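Glucose 1-dehydrogenase (Haloferax mediterranei, PDB 2VWH) oxidises D-glucose and several other aldoses to the corresponding lactone or aldonate with NADP(+) or, less preferred, NAD(+), using a catalytic zinc ion. Local coordinates at residues F147-I152 and E310-T315; I82-V87 and V136-S141; T155-E160 and V299-S304. All coordinates share one frame; numbering follows the deposited sequence.

Interaction 1: F147-I152 and E310-T315; sequences FLIEPI and EAATVT. With BGC (beta-D-glucopyranose), chain C.
Two helices of the glucose dehydrogenase C-terminal region, 149-165 and 306-318, meet where Ile-149 and Ile-152 close on Ala-312. The contact is purely apolar. Ile-152 comes nearest. Its CG2 lies 3.4 Å from Ala-312 CB, tighter than a usual carbon-carbon contact. Ile-152 CG2 also reaches Thr-315 CG2 at 4.1 Å. Ile-149 puts its CG2 against Ala-312 CB at 3.9 Å, one turn earlier. This branch stands anti to the backbone N, while CG1 swings beside that N (chi1 -64°) and carries Ile-149 CD1 to Thr-313 CA at 4.1 Å. The small Ala-312 thus lies among two isoleucine methyls and the carbonyl oxygen of Ile-149. Thr-313 turns OG1 back to Glu-310 O, 2.8 Å away.

The first bond of the Glu-150 side chain leads away from helix 306-318, and its carboxylate reaches the sugar. The chain bends at chi2 (-87°), and Glu-150 OE2 accepts a hydrogen bond from glucose O3 at 3.1 Å. Glucose O2 is 2.5 Å from Glu-150 OE2. A leucine in place of this glutamate would probably leave glucose O3 without this acceptor and the zinc site without one of its residues. The start of helix 149-165 thus packs on helix 306-318 while carrying Glu-150, a residue of the catalytic zinc and substrate site of this zinc-containing alcohol dehydrogenase.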
loop_
_atom_site.group_PDB
_atom_site.type_symbol
_atom_site.label_atom_id
_atom_site.label_comp_id
_atom_site.label_asym_id
_atom_site.label_seq_id
_atom_site.Cartn_x
_atom_site.Cartn_y
_atom_site.Cartn_z
ATOM N N PHE A 147 5.720 1.988 30.260
ATOM C CA PHE A 147 5.057 0.897 29.535
ATOM C C PHE A 147 4.292 1.421 28.313
ATOM O O PHE A 147 3.846 0.627 27.491
ATOM C CB PHE A 147 4.113 0.080 30.453
ATOM C CG PHE A 147 3.041 0.903 31.129
ATOM C CD1 PHE A 147 1.824 1.108 30.528
ATOM C CD2 PHE A 147 3.265 1.474 32.380
ATOM C CE1 PHE A 147 0.847 1.888 31.136
ATOM C CE2 PHE A 147 2.300 2.240 32.991
ATOM C CZ PHE A 147 1.085 2.452 32.374
ATOM N N LEU A 148 4.121 2.739 28.200
ATOM C CA LEU A 148 3.476 3.316 27.016
ATOM C C LEU A 148 4.409 3.453 25.819
ATOM O O LEU A 148 3.946 3.668 24.690
ATOM C CB LEU A 148 2.821 4.659 27.343
ATOM C CG LEU A 148 1.591 4.616 28.251
ATOM C CD1 LEU A 148 1.058 6.027 28.475
ATOM C CD2 LEU A 148 0.491 3.716 27.684
ATOM N N ILE A 149 5.718 3.331 26.044
ATOM C CA ILE A 149 6.681 3.524 24.961
ATOM C C ILE A 149 6.509 2.467 23.873
ATOM O O ILE A 149 6.578 2.777 22.678
ATOM C CB ILE A 149 8.139 3.559 25.485
ATOM C CG1 ILE A 149 8.349 4.780 26.405
ATOM C CG2 ILE A 149 9.148 3.569 24.322
ATOM C CD1 ILE A 149 8.095 6.114 25.739
ATOM N N GLU A 150 6.244 1.229 24.274
ATOM C CA GLU A 150 6.030 0.171 23.291
ATOM C C GLU A 150 4.844 0.436 22.352
ATOM O O GLU A 150 5.021 0.400 21.130
ATOM C CB GLU A 150 5.960 -1.212 23.956
ATOM C CG GLU A 150 6.092 -2.395 22.984
ATOM C CD GLU A 150 4.790 -2.842 22.379
ATOM O OE1 GLU A 150 3.728 -2.343 22.801
ATOM O OE2 GLU A 150 4.816 -3.713 21.476
ATOM N N PRO A 151 3.627 0.661 22.894
ATOM C CA PRO A 151 2.516 0.936 21.955
ATOM C C PRO A 151 2.673 2.211 21.111
ATOM O O PRO A 151 2.255 2.231 19.949
ATOM C CB PRO A 151 1.278 1.012 22.865
ATOM C CG PRO A 151 1.804 1.171 24.257
ATOM C CD PRO A 151 3.160 0.558 24.293
ATOM N N ILE A 152 3.299 3.243 21.665
ATOM C CA ILE A 152 3.634 4.430 20.872
ATOM C C ILE A 152 4.537 4.037 19.689
ATOM O O ILE A 152 4.329 4.494 18.562
ATOM C CB ILE A 152 4.286 5.528 21.727
ATOM C CG1 ILE A 152 3.281 6.058 22.761
ATOM C CG2 ILE A 152 4.762 6.710 20.842
ATOM C CD1 ILE A 152 3.891 6.982 23.796
ATOM N N GLU A 310 12.960 4.829 20.256
ATOM C CA GLU A 310 13.623 6.126 20.436
ATOM C C GLU A 310 12.722 7.293 20.053
ATOM O O GLU A 310 12.576 8.259 20.814
ATOM C CB GLU A 310 14.920 6.170 19.634
ATOM C CG GLU A 310 15.949 5.227 20.201
ATOM C CD GLU A 310 17.263 5.253 19.462
ATOM O OE1 GLU A 310 17.383 5.967 18.456
ATOM O OE2 GLU A 310 18.170 4.521 19.890
ATOM N N ALA A 311 12.079 7.170 18.901
ATOM C CA ALA A 311 11.170 8.194 18.417
ATOM C C ALA A 311 10.009 8.378 19.385
ATOM O O ALA A 311 9.572 9.506 19.641
ATOM C CB ALA A 311 10.645 7.811 17.027
ATOM N N ALA A 312 9.512 7.262 19.918
ATOM C CA ALA A 312 8.435 7.293 20.906
ATOM C C ALA A 312 8.754 8.151 22.144
ATOM O O ALA A 312 7.846 8.767 22.702
ATOM C CB ALA A 312 8.035 5.852 21.331
ATOM N N THR A 313 10.017 8.194 22.586
ATOM C CA THR A 313 10.351 8.985 23.771
ATOM C C THR A 313 10.148 10.477 23.489
ATOM O O THR A 313 9.801 11.224 24.383
ATOM C CB THR A 313 11.776 8.724 24.313
ATOM O OG1 THR A 313 12.755 9.224 23.393
ATOM C CG2 THR A 313 11.990 7.209 24.587
ATOM N N VAL A 314 10.350 10.887 22.238
ATOM C CA VAL A 314 10.124 12.278 21.828
ATOM C C VAL A 314 8.627 12.560 21.738
ATOM O O VAL A 314 8.133 13.563 22.259
ATOM C CB VAL A 314 10.800 12.579 20.469
ATOM C CG1 VAL A 314 10.442 14.002 19.982
ATOM C CG2 VAL A 314 12.312 12.399 20.591
ATOM N N THR A 315 7.894 11.656 21.099
ATOM C CA THR A 315 6.456 11.821 20.959
ATOM C C THR A 315 5.781 11.895 22.340
ATOM O O THR A 315 4.891 12.719 22.552
ATOM C CB THR A 315 5.853 10.688 20.110
ATOM O OG1 THR A 315 6.354 10.799 18.777
ATOM C CG2 THR A 315 4.322 10.761 20.082
HETATM C C2 BGC C . 2.703 -6.141 20.302
HETATM C C3 BGC C . 3.637 -6.201 19.102
HETATM C C4 BGC C . 3.356 -7.497 18.361
HETATM C C5 BGC C . 1.855 -7.598 17.988
HETATM C C6 BGC C . 1.579 -8.908 17.245
HETATM C C1 BGC C . 1.260 -6.290 19.860
HETATM O O1 BGC C . 0.458 -6.046 20.983
HETATM O O2 BGC C . 2.744 -4.830 20.788
HETATM O O3 BGC C . 4.982 -6.143 19.536
HETATM O O4 BGC C . 4.220 -7.604 17.257
HETATM O O5 BGC C . 1.033 -7.495 19.171
HETATM O O6 BGC C . 1.754 -9.964 18.155
#

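Interaction 2: I82-V87 and V136-S141; sequences IVVPTV and VRIPRS. With BGC (beta-D-glucopyranose), chain C.
Val-84 and Val-136 form an antiparallel hydrogen-bonded pair between strands 82-85 and 135-137. Both backbone bonds of this pair are made. Val-84 N gives to Val-136 O at 2.9 Å, and Val-136 N gives back to Val-84 O at 2.9 Å. Both are nearly straight at the hydrogen, 167° and 170°. Val-83 and Arg-137 follow as a non-hydrogen-bonded pair. Beyond them Ile-138 N donates to Ile-82 O at 3.1 Å. The spacing also brings two CA-H groups onto carbonyl oxygens: Val-83 CA lies 3.3 Å from Val-136 O, and Arg-137 CA approaches Ile-82 O. Each of these oxygens therefore meets one N-H and one CA-H.

The ladder opens after Ile-138, and a water takes over. The water oxygen accepts from Ile-82 N at 2.9 Å and donates to Ile-138 O at 2.8 Å, which links the two chains where a direct bond is missing. Val-83 uses its backbone on the other side, with Gly-67 of strand 64-71. Thr-86 O is bound by the Tyr-123 hydroxyl.

The side chains add an apolar patch. Ile-138 CG1 sits in the crowded position between its backbone N and carbonyl carbon (chi1 70°). From there Ile-138 CG1 reaches Ile-82 CG2 at 3.7 Å, and Ile-138 CD1 lies against Val-84 CG2 at 3.9 Å. The Ile-138 chain crosses both neighbours obliquely. Val-84 and Val-136 share a face that packs on Phe-309 of helix 306-318, while Val-83 and Arg-137 point to the other face. Strand 82-85 is thus paired on two sides, with 64-71 and 135-137, within the mixed sheet of the GroES-like domain of the zinc-containing alcohol dehydrogenases.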
loop_
_atom_site.group_PDB
_atom_site.type_symbol
_atom_site.label_atom_id
_atom_site.label_comp_id
_atom_site.label_asym_id
_atom_site.label_seq_id
_atom_site.Cartn_x
_atom_site.Cartn_y
_atom_site.Cartn_z
ATOM N N ILE A 82 16.989 3.403 33.275
ATOM C CA ILE A 82 15.598 3.033 33.036
ATOM C C ILE A 82 15.555 2.556 31.602
ATOM O O ILE A 82 15.985 3.266 30.702
ATOM C CB ILE A 82 14.617 4.210 33.269
ATOM C CG1 ILE A 82 14.785 4.791 34.682
ATOM C CG2 ILE A 82 13.157 3.762 33.055
ATOM C CD1 ILE A 82 14.670 3.772 35.801
ATOM N N VAL A 83 15.047 1.343 31.399
ATOM C CA VAL A 83 15.048 0.706 30.090
ATOM C C VAL A 83 13.674 0.124 29.759
ATOM O O VAL A 83 12.927 -0.276 30.640
ATOM C CB VAL A 83 16.109 -0.425 29.985
ATOM C CG1 VAL A 83 17.540 0.151 30.033
ATOM C CG2 VAL A 83 15.897 -1.500 31.080
ATOM N N VAL A 84 13.364 0.115 28.468
ATOM C CA VAL A 84 12.203 -0.571 27.918
ATOM C C VAL A 84 12.717 -1.635 26.951
ATOM O O VAL A 84 13.504 -1.331 26.055
ATOM C CB VAL A 84 11.290 0.429 27.192
ATOM C CG1 VAL A 84 10.221 -0.290 26.337
ATOM C CG2 VAL A 84 10.655 1.387 28.224
ATOM N N PRO A 85 12.306 -2.895 27.144
ATOM C CA PRO A 85 12.730 -3.940 26.223
ATOM C C PRO A 85 11.920 -3.966 24.921
ATOM O O PRO A 85 10.711 -3.726 24.935
ATOM C CB PRO A 85 12.475 -5.217 27.025
ATOM C CG PRO A 85 11.265 -4.875 27.849
ATOM C CD PRO A 85 11.435 -3.423 28.212
ATOM N N THR A 86 12.580 -4.301 23.808
ATOM C CA THR A 86 11.862 -4.666 22.588
ATOM C C THR A 86 11.223 -6.048 22.789
ATOM O O THR A 86 11.502 -6.756 23.762
ATOM C CB THR A 86 12.767 -4.649 21.313
ATOM O OG1 THR A 86 13.750 -5.701 21.382
ATOM C CG2 THR A 86 13.472 -3.268 21.148
ATOM N N VAL A 87 10.374 -6.440 21.859
ATOM C CA VAL A 87 9.547 -7.626 22.051
ATOM C C VAL A 87 10.072 -8.883 21.328
ATOM O O VAL A 87 9.987 -10.002 21.873
ATOM C CB VAL A 87 8.097 -7.304 21.663
ATOM C CG1 VAL A 87 7.208 -8.550 21.762
ATOM C CG2 VAL A 87 7.579 -6.158 22.565
ATOM N N VAL A 136 16.163 -0.453 25.384
ATOM C CA VAL A 136 16.216 0.961 24.981
ATOM C C VAL A 136 16.177 1.845 26.221
ATOM O O VAL A 136 15.224 1.797 26.985
ATOM C CB VAL A 136 15.059 1.307 24.034
ATOM C CG1 VAL A 136 15.130 2.774 23.608
ATOM C CG2 VAL A 136 15.081 0.369 22.815
ATOM N N ARG A 137 17.231 2.628 26.436
ATOM C CA ARG A 137 17.254 3.612 27.530
ATOM C C ARG A 137 16.258 4.710 27.278
ATOM O O ARG A 137 16.217 5.247 26.179
ATOM C CB ARG A 137 18.629 4.268 27.643
ATOM C CG ARG A 137 19.670 3.412 28.281
ATOM C CD ARG A 137 21.074 3.978 28.070
ATOM N NE ARG A 137 21.539 3.750 26.699
ATOM C CZ ARG A 137 22.813 3.774 26.306
ATOM N NH1 ARG A 137 23.792 4.012 27.170
ATOM N NH2 ARG A 137 23.109 3.557 25.030
ATOM N N ILE A 138 15.472 5.064 28.290
ATOM C CA ILE A 138 14.534 6.175 28.180
ATOM C C ILE A 138 14.808 7.199 29.296
ATOM O O ILE A 138 15.430 6.865 30.300
ATOM C CB ILE A 138 13.049 5.693 28.222
ATOM C CG1 ILE A 138 12.669 5.197 29.628
ATOM C CG2 ILE A 138 12.788 4.607 27.140
ATOM C CD1 ILE A 138 11.179 4.898 29.784
ATOM N N PRO A 139 14.348 8.446 29.125
ATOM C CA PRO A 139 14.528 9.425 30.204
ATOM C C PRO A 139 13.932 8.951 31.517
ATOM O O PRO A 139 12.844 8.371 31.529
ATOM C CB PRO A 139 13.780 10.654 29.690
ATOM C CG PRO A 139 13.802 10.511 28.211
ATOM C CD PRO A 139 13.696 9.040 27.947
ATOM N N ARG A 140 14.638 9.191 32.614
ATOM C CA ARG A 140 14.205 8.705 33.922
ATOM C C ARG A 140 12.796 9.160 34.316
ATOM O O ARG A 140 12.058 8.416 34.962
ATOM C CB ARG A 140 15.213 9.094 35.022
ATOM C CG ARG A 140 14.729 8.698 36.428
ATOM C CD ARG A 140 15.783 8.833 37.521
ATOM N NE ARG A 140 15.338 8.160 38.748
ATOM C CZ ARG A 140 15.754 8.447 39.984
ATOM N NH1 ARG A 140 16.641 9.415 40.209
ATOM N NH2 ARG A 140 15.270 7.759 41.015
ATOM N N SER A 141 12.424 10.375 33.934
ATOM C CA SER A 141 11.111 10.907 34.273
ATOM C C SER A 141 9.947 10.219 33.518
ATOM O O SER A 141 8.782 10.436 33.840
ATOM C CB SER A 141 11.083 12.414 34.021
ATOM O OG SER A 141 11.451 12.709 32.686
HETATM C C2 BGC C . 2.703 -6.141 20.302
HETATM C C3 BGC C . 3.637 -6.201 19.102
HETATM C C4 BGC C . 3.356 -7.497 18.361
HETATM C C5 BGC C . 1.855 -7.598 17.988
HETATM C C6 BGC C . 1.579 -8.908 17.245
HETATM C C1 BGC C . 1.260 -6.290 19.860
HETATM O O1 BGC C . 0.458 -6.046 20.983
HETATM O O2 BGC C . 2.744 -4.830 20.788
HETATM O O3 BGC C . 4.982 -6.143 19.536
HETATM O O4 BGC C . 4.220 -7.604 17.257
HETATM O O5 BGC C . 1.033 -7.495 19.171
HETATM O O6 BGC C . 1.754 -9.964 18.155
HETATM O O HOH W 1 17.464 5.916 31.972
#

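Interaction 3: T155-E160 and V299-S304; sequences TEKALE and VGSVNS. With NAP (NADP nicotinamide-adenine-dinucleotide phosphate), chain B; BGC (beta-D-glucopyranose), chain C.
The backbone beyond strand 297-300 runs past helix 149-165, with Ser-301 CA 5.5 Å from Ala-158 CA and Ser-304 CA 5.9 Å from Lys-157 CA. Lys-157 carries most of the contact. With CG anti to the backbone N (chi1 172°) and the rest extended, its chain spans the distance from the helix to the Val-302 carbonyl. Lys-157 NZ donates to Val-302 O at 2.8 Å, arriving close to the carbonyl plane, tilted 16° from it. Asp-105 forms a salt bridge with the same NZ, which gives this buried charge a second partner. On the way, Lys-157 CE passes 3.5 Å from Ser-301 OG. Ala-158 meets the same serine, CB to CB.

The same loop binds both ligands. Ser-301 O accepts from the carboxamide N7N of NADP at 3.1 Å, and Asn-303 N gives to NADP O7N at 2.8 Å. The two bonds grip the carboxamide nitrogen and oxygen and would limit its rotation. Asn-303 ND2 bonds to glucose O3 at 2.9 Å and also to O4. The Lys-157 bond falls between Ser-301 and Asn-303 and is likely to restrain the loop there.

Strand 297-300 is the edge of the parallel Rossmann sheet within this chain. It pairs with Leu-271 and Gly-269 on one side and, through Val-299, with a strand of the second subunit on the other. Helix 306-318 follows and packs on Lys-157 and Ser-304.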
loop_
_atom_site.group_PDB
_atom_site.type_symbol
_atom_site.label_atom_id
_atom_site.label_comp_id
_atom_site.label_asym_id
_atom_site.label_seq_id
_atom_site.Cartn_x
_atom_site.Cartn_y
_atom_site.Cartn_z
ATOM N N THR A 155 2.863 2.643 16.518
ATOM C CA THR A 155 2.358 3.697 15.654
ATOM C C THR A 155 3.485 4.448 14.949
ATOM O O THR A 155 3.348 4.814 13.779
ATOM C CB THR A 155 1.430 4.642 16.443
ATOM O OG1 THR A 155 0.310 3.880 16.913
ATOM C CG2 THR A 155 0.944 5.840 15.577
ATOM N N GLU A 156 4.623 4.622 15.614
ATOM C CA GLU A 156 5.758 5.256 14.944
ATOM C C GLU A 156 6.142 4.441 13.706
ATOM O O GLU A 156 6.388 5.018 12.660
ATOM C CB GLU A 156 6.965 5.426 15.873
ATOM C CG GLU A 156 6.712 6.372 17.041
ATOM C CD GLU A 156 6.706 7.867 16.676
ATOM O OE1 GLU A 156 6.969 8.247 15.523
ATOM O OE2 GLU A 156 6.424 8.669 17.580
ATOM N N LYS A 157 6.174 3.108 13.821
ATOM C CA LYS A 157 6.505 2.270 12.661
ATOM C C LYS A 157 5.435 2.363 11.579
ATOM O O LYS A 157 5.756 2.579 10.411
ATOM C CB LYS A 157 6.737 0.795 13.032
ATOM C CG LYS A 157 6.895 -0.103 11.769
ATOM C CD LYS A 157 7.135 -1.572 12.051
ATOM C CE LYS A 157 7.072 -2.402 10.749
ATOM N NZ LYS A 157 7.352 -3.856 10.975
ATOM N N ALA A 158 4.168 2.190 11.962
ATOM C CA ALA A 158 3.064 2.228 10.997
ATOM C C ALA A 158 3.058 3.527 10.189
ATOM O O ALA A 158 2.887 3.500 8.959
ATOM C CB ALA A 158 1.709 2.010 11.690
ATOM N N LEU A 159 3.268 4.658 10.861
ATOM C CA LEU A 159 3.339 5.951 10.173
ATOM C C LEU A 159 4.543 6.044 9.232
ATOM O O LEU A 159 4.443 6.595 8.132
ATOM C CB LEU A 159 3.375 7.110 11.175
ATOM C CG LEU A 159 2.138 7.277 12.078
ATOM C CD1 LEU A 159 2.276 8.522 12.969
ATOM C CD2 LEU A 159 0.875 7.351 11.281
ATOM N N GLU A 160 5.689 5.526 9.657
ATOM C CA GLU A 160 6.854 5.515 8.785
ATOM C C GLU A 160 6.547 4.792 7.459
ATOM O O GLU A 160 6.862 5.302 6.392
ATOM C CB GLU A 160 8.041 4.882 9.506
ATOM C CG GLU A 160 9.331 4.957 8.750
ATOM C CD GLU A 160 10.484 4.255 9.449
ATOM O OE1 GLU A 160 10.291 3.147 10.030
ATOM O OE2 GLU A 160 11.597 4.808 9.377
ATOM N N VAL A 299 -1.427 -0.360 3.610
ATOM C CA VAL A 299 -0.182 -0.848 4.170
ATOM C C VAL A 299 -0.477 -1.491 5.509
ATOM O O VAL A 299 -1.089 -0.865 6.373
ATOM C CB VAL A 299 0.854 0.317 4.347
ATOM C CG1 VAL A 299 2.100 -0.169 4.997
ATOM C CG2 VAL A 299 1.197 0.944 2.988
ATOM N N GLY A 300 -0.046 -2.739 5.676
ATOM C CA GLY A 300 -0.100 -3.409 6.970
ATOM C C GLY A 300 1.207 -3.265 7.720
ATOM O O GLY A 300 2.259 -3.183 7.108
ATOM N N SER A 301 1.134 -3.245 9.052
ATOM C CA SER A 301 2.301 -3.082 9.899
ATOM C C SER A 301 2.178 -3.902 11.188
ATOM O O SER A 301 1.097 -4.006 11.779
ATOM C CB SER A 301 2.487 -1.601 10.232
ATOM O OG SER A 301 3.713 -1.360 10.900
ATOM N N VAL A 302 3.285 -4.492 11.618
ATOM C CA VAL A 302 3.305 -5.221 12.887
ATOM C C VAL A 302 4.622 -4.999 13.604
ATOM O O VAL A 302 5.671 -4.852 12.967
ATOM C CB VAL A 302 3.010 -6.744 12.703
ATOM C CG1 VAL A 302 4.170 -7.466 11.946
ATOM C CG2 VAL A 302 2.733 -7.394 14.056
ATOM N N ASN A 303 4.559 -4.935 14.939
ATOM C CA ASN A 303 5.750 -4.871 15.766
ATOM C C ASN A 303 6.465 -3.536 15.539
ATOM O O ASN A 303 5.867 -2.585 15.014
ATOM C CB ASN A 303 6.652 -6.095 15.494
ATOM C CG ASN A 303 7.704 -6.330 16.579
ATOM O OD1 ASN A 303 8.895 -6.260 16.302
ATOM N ND2 ASN A 303 7.272 -6.591 17.799
ATOM N N SER A 304 7.721 -3.448 15.958
ATOM C CA SER A 304 8.499 -2.212 15.867
ATOM C C SER A 304 9.887 -2.540 16.381
ATOM O O SER A 304 10.095 -3.594 16.983
ATOM C CB SER A 304 7.887 -1.087 16.712
ATOM O OG SER A 304 7.761 -1.469 18.073
HETATM P PA NAP B . -8.696 -3.264 22.096
HETATM O O1A NAP B . -8.540 -2.748 23.467
HETATM O O2A NAP B . -9.385 -4.538 21.958
HETATM O O5B NAP B . -9.414 -2.135 21.225
HETATM C C5B NAP B . -10.172 -2.477 20.090
HETATM C C4B NAP B . -11.354 -1.531 20.059
HETATM O O4B NAP B . -12.001 -1.631 18.817
HETATM C C3B NAP B . -12.373 -1.870 21.153
HETATM O O3B NAP B . -12.475 -0.792 22.055
HETATM C C2B NAP B . -13.653 -2.115 20.385
HETATM O O2B NAP B . -14.762 -1.516 20.991
HETATM C C1B NAP B . -13.378 -1.469 19.032
HETATM N N9A NAP B . -14.204 -2.094 17.993
HETATM C C8A NAP B . -14.237 -3.426 17.637
HETATM N N7A NAP B . -15.141 -3.578 16.649
HETATM C C5A NAP B . -15.697 -2.368 16.387
HETATM C C6A NAP B . -16.668 -1.965 15.481
HETATM N N6A NAP B . -17.236 -2.858 14.670
HETATM N N1A NAP B . -17.037 -0.638 15.434
HETATM C C2A NAP B . -16.429 0.282 16.265
HETATM N N3A NAP B . -15.466 -0.118 17.164
HETATM C C4A NAP B . -15.109 -1.426 17.218
HETATM O O3 NAP B . -7.234 -3.411 21.443
HETATM P PN NAP B . -5.970 -2.409 21.424
HETATM O O1N NAP B . -6.415 -1.001 21.297
HETATM O O2N NAP B . -5.009 -2.788 22.489
HETATM O O5D NAP B . -5.367 -2.871 20.000
HETATM C C5D NAP B . -6.086 -2.691 18.805
HETATM C C4D NAP B . -5.873 -3.850 17.829
HETATM O O4D NAP B . -4.538 -3.827 17.377
HETATM C C3D NAP B . -6.077 -5.258 18.388
HETATM O O3D NAP B . -6.533 -6.094 17.340
HETATM C C2D NAP B . -4.687 -5.651 18.827
HETATM O O2D NAP B . -4.481 -7.026 18.934
HETATM C C1D NAP B . -3.873 -5.049 17.698
HETATM N N1N NAP B . -2.466 -4.687 17.980
HETATM C C2N NAP B . -1.581 -4.913 16.951
HETATM C C3N NAP B . -0.254 -4.554 17.056
HETATM C C7N NAP B . 0.597 -4.617 15.821
HETATM O O7N NAP B . 1.982 -4.618 15.996
HETATM N N7N NAP B . 0.058 -4.697 14.588
HETATM C C4N NAP B . 0.203 -3.958 18.243
HETATM C C5N NAP B . -0.727 -3.697 19.273
HETATM C C6N NAP B . -2.068 -4.064 19.133
HETATM P P2B NAP B . -15.658 -2.298 22.092
HETATM O O1X NAP B . -14.905 -2.309 23.372
HETATM O O2X NAP B . -15.955 -3.682 21.638
HETATM O O3X NAP B . -16.913 -1.476 22.218
HETATM C C2 BGC C . 2.703 -6.141 20.302
HETATM C C3 BGC C . 3.637 -6.201 19.102
HETATM C C4 BGC C . 3.356 -7.497 18.361
HETATM C C5 BGC C . 1.855 -7.598 17.988
HETATM C C6 BGC C . 1.579 -8.908 17.245
HETATM C C1 BGC C . 1.260 -6.290 19.860
HETATM O O1 BGC C . 0.458 -6.046 20.983
HETATM O O2 BGC C . 2.744 -4.830 20.788
HETATM O O3 BGC C . 4.982 -6.143 19.536
HETATM O O4 BGC C . 4.220 -7.604 17.257
HETATM O O5 BGC C . 1.033 -7.495 19.171
HETATM O O6 BGC C . 1.754 -9.964 18.155
#

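How the interactions relate
Interactions 1 and 3 share helix 149-165 and lie about 13 Å apart between centres. Interaction 1 uses its first turn, interaction 3 a later part. Thr-315 OG1 and Glu-156 OE2, 2.4 Å apart, join them in a probable hydrogen bond, though so short that its exact geometry is doubtful. The centre of interaction 2 is about 9 Å from that of interaction 1 and about 20 Å from that of interaction 3. Thr-313 CG2 packs on Ile-138 CG2 at 3.7 Å, just past strand 135-137. One segment of each interaction borders glucose. There Val-87 CG2 lies 3.8 Å from Glu-150 OE2, and Val-87 CB 4.0 Å from Asn-303 ND2. Of the six segments, only 299-304 also meets the nicotinamide end of NADP.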